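Local structure of immunity protein (Neisseria meningitidis, 4Q7O) at residues Val75-Phe89 against Glu99-Phe111. The protein is probably the immunity partner of a contact-dependent growth-inhibition toxin, protecting the cell that makes it from that toxin. Numbering follows the deposited sequence.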
ATOM      1  N   VAL B  75      15.647   2.567   7.376  1.00 11.61           N
ATOM      2  CA  VAL B  75      14.308   2.022   7.179  1.00  9.63           C
ATOM      3  C   VAL B  75      13.305   2.630   8.173  1.00  9.11           C
ATOM      4  O   VAL B  75      13.621   2.780   9.363  1.00  9.91           O
ATOM      5  CB  VAL B  75      14.327   0.487   7.333  1.00  9.72           C
ATOM      6  CG1 VAL B  75      12.916  -0.101   7.232  1.00 10.74           C
ATOM      7  CG2 VAL B  75      15.263  -0.138   6.299  1.00 11.29           C
ATOM      8  N   ASN B  76      12.108   2.971   7.688  1.00  8.78           N
ATOM      9  CA  ASN B  76      11.012   3.404   8.550  1.00  9.73           C
ATOM     10  C   ASN B  76      10.745   2.346   9.608  1.00  8.70           C
ATOM     11  O   ASN B  76      10.474   1.204   9.269  1.00  9.37           O
ATOM     12  CB  ASN B  76       9.714   3.559   7.750  1.00 12.30           C
ATOM     13  CG  ASN B  76       9.784   4.620   6.676  1.00 16.77           C
ATOM     14  OD1 ASN B  76      10.609   5.529   6.723  1.00 19.26           O
ATOM     15  ND2 ASN B  76       8.881   4.517   5.703  1.00 17.33           N
ATOM     16  N   GLY B  77      10.811   2.715  10.882  1.00  8.49           N
ATOM     17  CA  GLY B  77      10.562   1.753  11.936  1.00  8.71           C
ATOM     18  C   GLY B  77      11.824   1.203  12.578  1.00  8.06           C
ATOM     19  O   GLY B  77      11.743   0.396  13.501  1.00  7.57           O
ATOM     20  N   PHE B  78      12.988   1.641  12.104  1.00  7.90           N
ATOM     21  CA  PHE B  78      14.252   1.221  12.709  1.00  8.45           C
ATOM     22  C   PHE B  78      14.239   1.342  14.234  1.00  8.94           C
ATOM     23  O   PHE B  78      14.750   0.475  14.949  1.00  8.93           O
ATOM     24  CB  PHE B  78      15.417   2.032  12.142  1.00  9.63           C
ATOM     25  CG  PHE B  78      16.727   1.746  12.811  1.00 10.64           C
ATOM     26  CD1 PHE B  78      17.402   0.564  12.542  1.00 11.77           C
ATOM     27  CD2 PHE B  78      17.287   2.652  13.702  1.00 11.91           C
ATOM     28  CE1 PHE B  78      18.612   0.295  13.146  1.00 13.17           C
ATOM     29  CE2 PHE B  78      18.493   2.379  14.309  1.00 13.30           C
ATOM     30  CZ  PHE B  78      19.153   1.201  14.032  1.00 13.69           C
ATOM     31  N   GLU B  79      13.630   2.408  14.731  1.00  8.94           N
ATOM     32  CA  GLU B  79      13.628   2.668  16.168  1.00 10.74           C
ATOM     33  C   GLU B  79      12.926   1.597  17.017  1.00  9.69           C
ATOM     34  O   GLU B  79      13.145   1.530  18.235  1.00 10.03           O
ATOM     35  CB  GLU B  79      13.079   4.070  16.460  1.00 14.86           C
ATOM     36  CG  GLU B  79      13.983   5.187  15.937  1.00 20.31           C
ATOM     37  CD  GLU B  79      13.523   6.574  16.348  1.00 25.98           C
ATOM     38  OE1 GLU B  79      14.231   7.552  16.026  1.00 28.56           O
ATOM     39  OE2 GLU B  79      12.452   6.688  16.985  1.00 28.84           O
ATOM     40  N   TYR B  80      12.101   0.755  16.391  1.00  8.07           N
ATOM     41  CA  TYR B  80      11.453  -0.322  17.134  1.00  8.65           C
ATOM     42  C   TYR B  80      12.433  -1.385  17.605  1.00  8.70           C
ATOM     43  O   TYR B  80      12.189  -2.032  18.621  1.00  9.74           O
ATOM     44  CB  TYR B  80      10.347  -0.998  16.312  1.00  8.12           C
ATOM     45  CG  TYR B  80       9.129  -0.139  16.049  1.00  8.38           C
ATOM     46  CD1 TYR B  80       8.361   0.358  17.097  1.00  9.38           C
ATOM     47  CD2 TYR B  80       8.733   0.150  14.752  1.00  8.87           C
ATOM     48  CE1 TYR B  80       7.246   1.144  16.866  1.00  9.35           C
ATOM     49  CE2 TYR B  80       7.604   0.926  14.506  1.00  9.09           C
ATOM     50  CZ  TYR B  80       6.870   1.422  15.569  1.00  9.99           C
ATOM     51  OH  TYR B  80       5.758   2.190  15.338  1.00 10.94           O
ATOM     52  N   ILE B  81      13.525  -1.582  16.866  1.00  8.56           N
ATOM     53  CA  ILE B  81      14.400  -2.725  17.134  1.00  9.04           C
ATOM     54  C   ILE B  81      14.939  -2.702  18.564  1.00 10.49           C
ATOM     55  O   ILE B  81      14.940  -3.724  19.253  1.00 12.28           O
ATOM     56  CB  ILE B  81      15.567  -2.832  16.120  1.00  9.74           C
ATOM     57  CG1 ILE B  81      15.031  -2.961  14.691  1.00  9.81           C
ATOM     58  CG2 ILE B  81      16.446  -4.022  16.457  1.00 10.67           C
ATOM     59  CD1 ILE B  81      16.102  -2.842  13.621  1.00  9.96           C
ATOM     60  N   ASP B  82      15.369  -1.529  19.021  1.00 11.25           N
ATOM     61  CA  ASP B  82      15.906  -1.398  20.373  1.00 13.69           C
ATOM     62  C   ASP B  82      14.843  -1.524  21.470  1.00 13.36           C
ATOM     63  O   ASP B  82      15.177  -1.725  22.637  1.00 15.59           O
ATOM     64  CB  ASP B  82      16.664  -0.073  20.521  1.00 17.40           C
ATOM     65  CG  ASP B  82      17.372   0.049  21.856  1.00 22.18           C
ATOM     66  OD1 ASP B  82      18.357  -0.688  22.073  1.00 24.58           O
ATOM     67  OD2 ASP B  82      16.940   0.879  22.687  1.00 24.42           O
ATOM     68  N   LYS B  83      13.569  -1.428  21.093  1.00 10.70           N
ATOM     69  CA  LYS B  83      12.478  -1.393  22.071  1.00 10.28           C
ATOM     70  C   LYS B  83      11.761  -2.729  22.265  1.00  9.80           C
ATOM     71  O   LYS B  83      11.285  -3.020  23.357  1.00 10.52           O
ATOM     72  CB  LYS B  83      11.456  -0.325  21.683  1.00 10.05           C
ATOM     73  CG  LYS B  83      12.058   1.056  21.483  1.00 11.04           C
ATOM     74  CD  LYS B  83      11.012   2.068  21.040  1.00 12.90           C
ATOM     75  CE  LYS B  83      11.626   3.451  20.850  1.00 15.18           C
ATOM     76  NZ  LYS B  83      10.595   4.519  20.675  1.00 17.15           N
ATOM     77  N   ALA B  84      11.686  -3.539  21.213  1.00 10.66           N
ATOM     78  CA  ALA B  84      10.893  -4.766  21.248  1.00  9.54           C
ATOM     79  C   ALA B  84      11.296  -5.684  20.100  1.00  8.64           C
ATOM     80  O   ALA B  84      11.856  -5.214  19.110  1.00  8.30           O
ATOM     81  CB  ALA B  84       9.394  -4.431  21.163  1.00 12.22           C
ATOM     82  N   PRO B  85      10.997  -6.992  20.222  1.00  8.70           N
ATOM     83  CA  PRO B  85      11.171  -7.896  19.079  1.00  8.10           C
ATOM     84  C   PRO B  85      10.439  -7.345  17.858  1.00  8.15           C
ATOM     85  O   PRO B  85       9.242  -7.028  17.924  1.00  7.91           O
ATOM     86  CB  PRO B  85      10.523  -9.196  19.558  1.00  9.36           C
ATOM     87  CG  PRO B  85      10.709  -9.154  21.069  1.00 10.15           C
ATOM     88  CD  PRO B  85      10.522  -7.702  21.424  1.00 10.79           C
ATOM     89  N   SER B  86      11.170  -7.229  16.758  1.00  8.39           N
ATOM     90  CA  SER B  86      10.678  -6.547  15.573  1.00  7.57           C
ATOM     91  C   SER B  86      10.837  -7.386  14.315  1.00  6.65           C
ATOM     92  O   SER B  86      11.527  -8.403  14.301  1.00  7.86           O
ATOM     93  CB  SER B  86      11.377  -5.195  15.401  1.00  8.06           C
ATOM     94  OG  SER B  86      11.080  -4.322  16.483  1.00 10.05           O
ATOM     95  N   ILE B  87      10.208  -6.930  13.245  1.00  6.51           N
ATOM     96  CA  ILE B  87      10.193  -7.664  11.997  1.00  6.74           C
ATOM     97  C   ILE B  87      10.273  -6.702  10.819  1.00  6.27           C
ATOM     98  O   ILE B  87       9.691  -5.615  10.839  1.00  6.56           O
ATOM     99  CB  ILE B  87       8.950  -8.584  11.939  1.00  7.12           C
ATOM    100  CG1 ILE B  87       8.850  -9.318  10.597  1.00  7.68           C
ATOM    101  CG2 ILE B  87       7.673  -7.797  12.274  1.00  8.57           C
ATOM    102  CD1 ILE B  87       7.851 -10.455  10.625  1.00  9.65           C
ATOM    103  N   TYR B  88      11.036  -7.109   9.813  1.00  6.41           N
ATOM    104  CA  TYR B  88      11.273  -6.330   8.608  1.00  6.34           C
ATOM    105  C   TYR B  88      10.384  -6.802   7.473  1.00  6.68           C
ATOM    106  O   TYR B  88      10.284  -7.996   7.229  1.00  8.44           O
ATOM    107  CB  TYR B  88      12.742  -6.492   8.222  1.00  7.85           C
ATOM    108  CG  TYR B  88      13.139  -5.985   6.860  1.00  8.47           C
ATOM    109  CD1 TYR B  88      13.492  -4.655   6.660  1.00  8.62           C
ATOM    110  CD2 TYR B  88      13.230  -6.855   5.785  1.00 10.29           C
ATOM    111  CE1 TYR B  88      13.897  -4.200   5.412  1.00  8.93           C
ATOM    112  CE2 TYR B  88      13.632  -6.413   4.543  1.00 11.64           C
ATOM    113  CZ  TYR B  88      13.959  -5.086   4.361  1.00 10.61           C
ATOM    114  OH  TYR B  88      14.367  -4.659   3.118  1.00 12.24           O
ATOM    115  N   PHE B  89       9.745  -5.860   6.786  1.00  5.52           N
ATOM    116  CA  PHE B  89       8.988  -6.145   5.574  1.00  5.74           C
ATOM    117  C   PHE B  89       9.545  -5.346   4.419  1.00  7.60           C
ATOM    118  O   PHE B  89       9.959  -4.200   4.592  1.00  8.02           O
ATOM    119  CB  PHE B  89       7.519  -5.743   5.744  1.00  5.58           C
ATOM    120  CG  PHE B  89       6.744  -6.648   6.632  1.00  5.91           C
ATOM    121  CD1 PHE B  89       6.817  -6.512   8.012  1.00  7.31           C
ATOM    122  CD2 PHE B  89       5.916  -7.621   6.091  1.00  7.26           C
ATOM    123  CE1 PHE B  89       6.088  -7.344   8.841  1.00  8.34           C
ATOM    124  CE2 PHE B  89       5.180  -8.458   6.916  1.00  8.39           C
ATOM    125  CZ  PHE B  89       5.264  -8.321   8.288  1.00  9.18           C
ATOM    126  N   GLU B  99      10.446  -0.351   2.240  1.00  7.57           N
ATOM    127  CA  GLU B  99      10.733  -1.115   3.454  1.00  7.79           C
ATOM    128  C   GLU B  99      10.000  -0.589   4.676  1.00  6.35           C
ATOM    129  O   GLU B  99       9.729   0.602   4.791  1.00  8.52           O
ATOM    130  CB  GLU B  99      12.232  -1.089   3.739  1.00  9.27           C
ATOM    131  CG  GLU B  99      13.088  -1.632   2.615  1.00 10.35           C
ATOM    132  CD  GLU B  99      14.554  -1.287   2.788  1.00 12.81           C
ATOM    133  OE1 GLU B  99      14.898  -0.093   2.686  1.00 14.82           O
ATOM    134  OE2 GLU B  99      15.357  -2.208   3.043  1.00 12.69           O
ATOM    135  N   LEU B 100       9.715  -1.484   5.614  1.00  6.39           N
ATOM    136  CA  LEU B 100       9.068  -1.113   6.863  1.00  6.23           C
ATOM    137  C   LEU B 100       9.473  -2.072   7.960  1.00  6.50           C
ATOM    138  O   LEU B 100       9.512  -3.279   7.752  1.00  7.85           O
ATOM    139  CB  LEU B 100       7.548  -1.154   6.695  1.00  6.97           C
ATOM    140  CG  LEU B 100       6.684  -0.925   7.939  1.00  8.30           C
ATOM    141  CD1 LEU B 100       6.829   0.489   8.454  1.00  9.73           C
ATOM    142  CD2 LEU B 100       5.218  -1.223   7.646  1.00  8.09           C
ATOM    143  N   ILE B 101       9.754  -1.527   9.137  1.00  5.36           N
ATOM    144  CA  ILE B 101       9.972  -2.341  10.325  1.00  6.37           C
ATOM    145  C   ILE B 101       8.888  -2.030  11.349  1.00  6.51           C
ATOM    146  O   ILE B 101       8.570  -0.865  11.586  1.00  6.99           O
ATOM    147  CB  ILE B 101      11.362  -2.085  10.920  1.00  7.16           C
ATOM    148  CG1 ILE B 101      12.442  -2.596   9.956  1.00  7.02           C
ATOM    149  CG2 ILE B 101      11.487  -2.727  12.288  1.00  7.73           C
ATOM    150  CD1 ILE B 101      13.840  -2.048  10.240  1.00  7.72           C
ATOM    151  N   ILE B 102       8.304  -3.073  11.936  1.00  7.03           N
ATOM    152  CA  ILE B 102       7.305  -2.913  12.989  1.00  6.65           C
ATOM    153  C   ILE B 102       7.545  -3.931  14.108  1.00  6.44           C
ATOM    154  O   ILE B 102       8.242  -4.922  13.901  1.00  7.56           O
ATOM    155  CB  ILE B 102       5.862  -3.062  12.442  1.00  7.23           C
ATOM    156  CG1 ILE B 102       5.700  -4.369  11.656  1.00  6.45           C
ATOM    157  CG2 ILE B 102       5.486  -1.861  11.592  1.00  8.08           C
ATOM    158  CD1 ILE B 102       4.256  -4.642  11.214  1.00  6.85           C
ATOM    159  N   PRO B 103       6.971  -3.696  15.296  1.00  6.53           N
ATOM    160  CA  PRO B 103       7.074  -4.738  16.325  1.00  7.35           C
ATOM    161  C   PRO B 103       6.369  -6.019  15.889  1.00  7.04           C
ATOM    162  O   PRO B 103       5.360  -5.964  15.184  1.00  7.24           O
ATOM    163  CB  PRO B 103       6.329  -4.126  17.519  1.00  7.29           C
ATOM    164  CG  PRO B 103       6.371  -2.640  17.282  1.00  8.13           C
ATOM    165  CD  PRO B 103       6.259  -2.500  15.787  1.00  7.95           C
ATOM    166  N   ILE B 104       6.887  -7.165  16.316  1.00  7.29           N
ATOM    167  CA  ILE B 104       6.256  -8.443  16.012  1.00  8.66           C
ATOM    168  C   ILE B 104       4.798  -8.504  16.493  1.00  8.15           C
ATOM    169  O   ILE B 104       3.943  -9.060  15.819  1.00  7.12           O
ATOM    170  CB  ILE B 104       7.101  -9.622  16.550  1.00 10.53           C
ATOM    171  CG1 ILE B 104       8.378  -9.761  15.715  1.00 11.70           C
ATOM    172  CG2 ILE B 104       6.319 -10.924  16.522  1.00 11.09           C
ATOM    173  CD1 ILE B 104       9.396 -10.717  16.291  1.00 13.47           C
ATOM    174  N   ASN B 105       4.497  -7.905  17.636  1.00  8.04           N
ATOM    175  CA  ASN B 105       3.118  -7.905  18.117  1.00  7.97           C
ATOM    176  C   ASN B 105       2.178  -7.257  17.112  1.00  6.44           C
ATOM    177  O   ASN B 105       1.089  -7.770  16.830  1.00  7.00           O
ATOM    178  CB  ASN B 105       3.005  -7.165  19.453  1.00  9.42           C
ATOM    179  CG  ASN B 105       3.576  -7.946  20.606  1.00 13.74           C
ATOM    180  OD1 ASN B 105       3.844  -9.147  20.498  1.00 15.64           O
ATOM    181  ND2 ASN B 105       3.748  -7.271  21.735  1.00 14.88           N
ATOM    182  N   LEU B 106       2.589  -6.113  16.578  1.00  6.43           N
ATOM    183  CA  LEU B 106       1.784  -5.433  15.569  1.00  6.67           C
ATOM    184  C   LEU B 106       1.701  -6.257  14.292  1.00  6.47           C
ATOM    185  O   LEU B 106       0.648  -6.327  13.665  1.00  6.51           O
ATOM    186  CB  LEU B 106       2.322  -4.024  15.293  1.00  6.76           C
ATOM    187  CG  LEU B 106       1.581  -3.256  14.192  1.00  7.33           C
ATOM    188  CD1 LEU B 106       0.108  -3.058  14.524  1.00  8.81           C
ATOM    189  CD2 LEU B 106       2.240  -1.920  13.930  1.00  8.51           C
ATOM    190  N   ALA B 107       2.803  -6.897  13.911  1.00  6.03           N
ATOM    191  CA  ALA B 107       2.766  -7.795  12.755  1.00  6.23           C
ATOM    192  C   ALA B 107       1.730  -8.903  12.935  1.00  6.11           C
ATOM    193  O   ALA B 107       0.951  -9.181  12.021  1.00  6.95           O
ATOM    194  CB  ALA B 107       4.132  -8.393  12.486  1.00  7.78           C
ATOM    195  N   TYR B 108       1.706  -9.533  14.105  1.00  6.90           N
ATOM    196  CA  TYR B 108       0.690 -10.553  14.359  1.00  7.27           C
ATOM    197  C   TYR B 108      -0.733 -10.001  14.270  1.00  7.61           C
ATOM    198  O   TYR B 108      -1.630 -10.668  13.767  1.00  8.22           O
ATOM    199  CB  TYR B 108       0.918 -11.243  15.703  1.00  9.88           C
ATOM    200  CG  TYR B 108       1.816 -12.447  15.598  1.00 13.23           C
ATOM    201  CD1 TYR B 108       1.308 -13.690  15.223  1.00 15.76           C
ATOM    202  CD2 TYR B 108       3.169 -12.351  15.864  1.00 15.61           C
ATOM    203  CE1 TYR B 108       2.128 -14.801  15.124  1.00 17.25           C
ATOM    204  CE2 TYR B 108       3.999 -13.464  15.772  1.00 15.75           C
ATOM    205  CZ  TYR B 108       3.473 -14.681  15.401  1.00 17.50           C
ATOM    206  OH  TYR B 108       4.299 -15.779  15.298  1.00 20.38           O
ATOM    207  N   HIS B 109      -0.927  -8.787  14.770  1.00  7.76           N
ATOM    208  CA  HIS B 109      -2.192  -8.064  14.651  1.00  8.08           C
ATOM    209  C   HIS B 109      -2.585  -7.959  13.175  1.00  7.12           C
ATOM    210  O   HIS B 109      -3.698  -8.324  12.790  1.00  7.77           O
ATOM    211  CB  HIS B 109      -2.002  -6.686  15.301  1.00 10.40           C
ATOM    212  CG  HIS B 109      -3.183  -5.768  15.222  1.00 15.29           C
ATOM    213  ND1 HIS B 109      -4.339  -5.971  15.944  1.00 18.16           N
ATOM    214  CD2 HIS B 109      -3.345  -4.590  14.576  1.00 16.72           C
ATOM    215  CE1 HIS B 109      -5.179  -4.976  15.714  1.00 17.80           C
ATOM    216  NE2 HIS B 109      -4.600  -4.122  14.890  1.00 18.41           N
ATOM    217  N   TYR B 110      -1.663  -7.499  12.338  1.00  6.22           N
ATOM    218  CA  TYR B 110      -1.945  -7.410  10.906  1.00  5.83           C
ATOM    219  C   TYR B 110      -2.217  -8.766  10.267  1.00  6.00           C
ATOM    220  O   TYR B 110      -3.127  -8.894   9.456  1.00  7.06           O
ATOM    221  CB  TYR B 110      -0.794  -6.737  10.169  1.00  5.72           C
ATOM    222  CG  TYR B 110      -0.682  -5.243  10.363  1.00  5.94           C
ATOM    223  CD1 TYR B 110      -1.810  -4.429  10.351  1.00  7.36           C
ATOM    224  CD2 TYR B 110       0.564  -4.642  10.531  1.00  5.31           C
ATOM    225  CE1 TYR B 110      -1.704  -3.060  10.504  1.00  7.24           C
ATOM    226  CE2 TYR B 110       0.680  -3.264  10.686  1.00  6.02           C
ATOM    227  CZ  TYR B 110      -0.457  -2.482  10.678  1.00  6.44           C
ATOM    228  OH  TYR B 110      -0.354  -1.122  10.824  1.00  7.62           O
ATOM    229  N   PHE B 111      -1.419  -9.770  10.610  1.00  5.56           N
ATOM    230  CA  PHE B 111      -1.597 -11.093  10.014  1.00  6.65           C
ATOM    231  C   PHE B 111      -2.942 -11.709  10.389  1.00  7.50           C
ATOM    232  O   PHE B 111      -3.585 -12.375   9.578  1.00  7.45           O
ATOM    233  CB  PHE B 111      -0.439 -12.024  10.386  1.00  8.30           C
ATOM    234  CG  PHE B 111       0.742 -11.910   9.465  1.00  9.08           C
ATOM    235  CD1 PHE B 111       1.349 -10.679   9.231  1.00 10.43           C
ATOM    236  CD2 PHE B 111       1.238 -13.029   8.815  1.00 10.33           C
ATOM    237  CE1 PHE B 111       2.437 -10.575   8.375  1.00 11.04           C
ATOM    238  CE2 PHE B 111       2.326 -12.930   7.959  1.00 11.12           C
ATOM    239  CZ  PHE B 111       2.926 -11.703   7.741  1.00 11.06           C
TER
HETATM  240  O   HOH W   1       7.438   2.284   5.026  1.00 12.10           O
HETATM  241  O   HOH W   2      11.667   2.627   4.912  1.00 12.54           O
HETATM  242  O   HOH W   3       6.721  -7.038  19.441  1.00 11.87           O
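I87, F89, I102, A107 and F111 form the apolar centre between hairpin 86-103 and the start of helix 104-121. With I87 CG1 anti to the backbone N (chi1 177°), the CG2 branch is turned toward the helix and meets A107 CB at 3.6 Å. The F89 and F111 rings approach head-on and meet edge to edge, F89 CZ to F111 CE1 at 3.6 Å. I102 CD1 packs against F89 CE1. On the other sheet face, I101 CD1 reaches V75 CG1 and I81 CD1, while I101 CG1 touches the Y88 ring edge. P103 CD sits over the centre of the Y80 ring, 6° off its normal, a CH-pi contact. The strands pair antiparallel: I87 with I102, and F89 with L100, each through two backbone hydrogen bonds. I101 N donates a hydrogen bond to N76 O at 2.8 Å, so the type II turn V75-F78 joins the outer edge of strand 98-103. I101 O is buried without a hydrogen-bond partner; G77 CA makes a weak CH...O contact with it. At the polar edge, Y88 OH donates to the anti lone pair of E99 OE2 at 2.6 Å, ring and carboxylate 87° apart. Two waters link N76 to E99 O. Strand 58-62 flanks strand 86-91, and helix 22-34 covers F89 and L100.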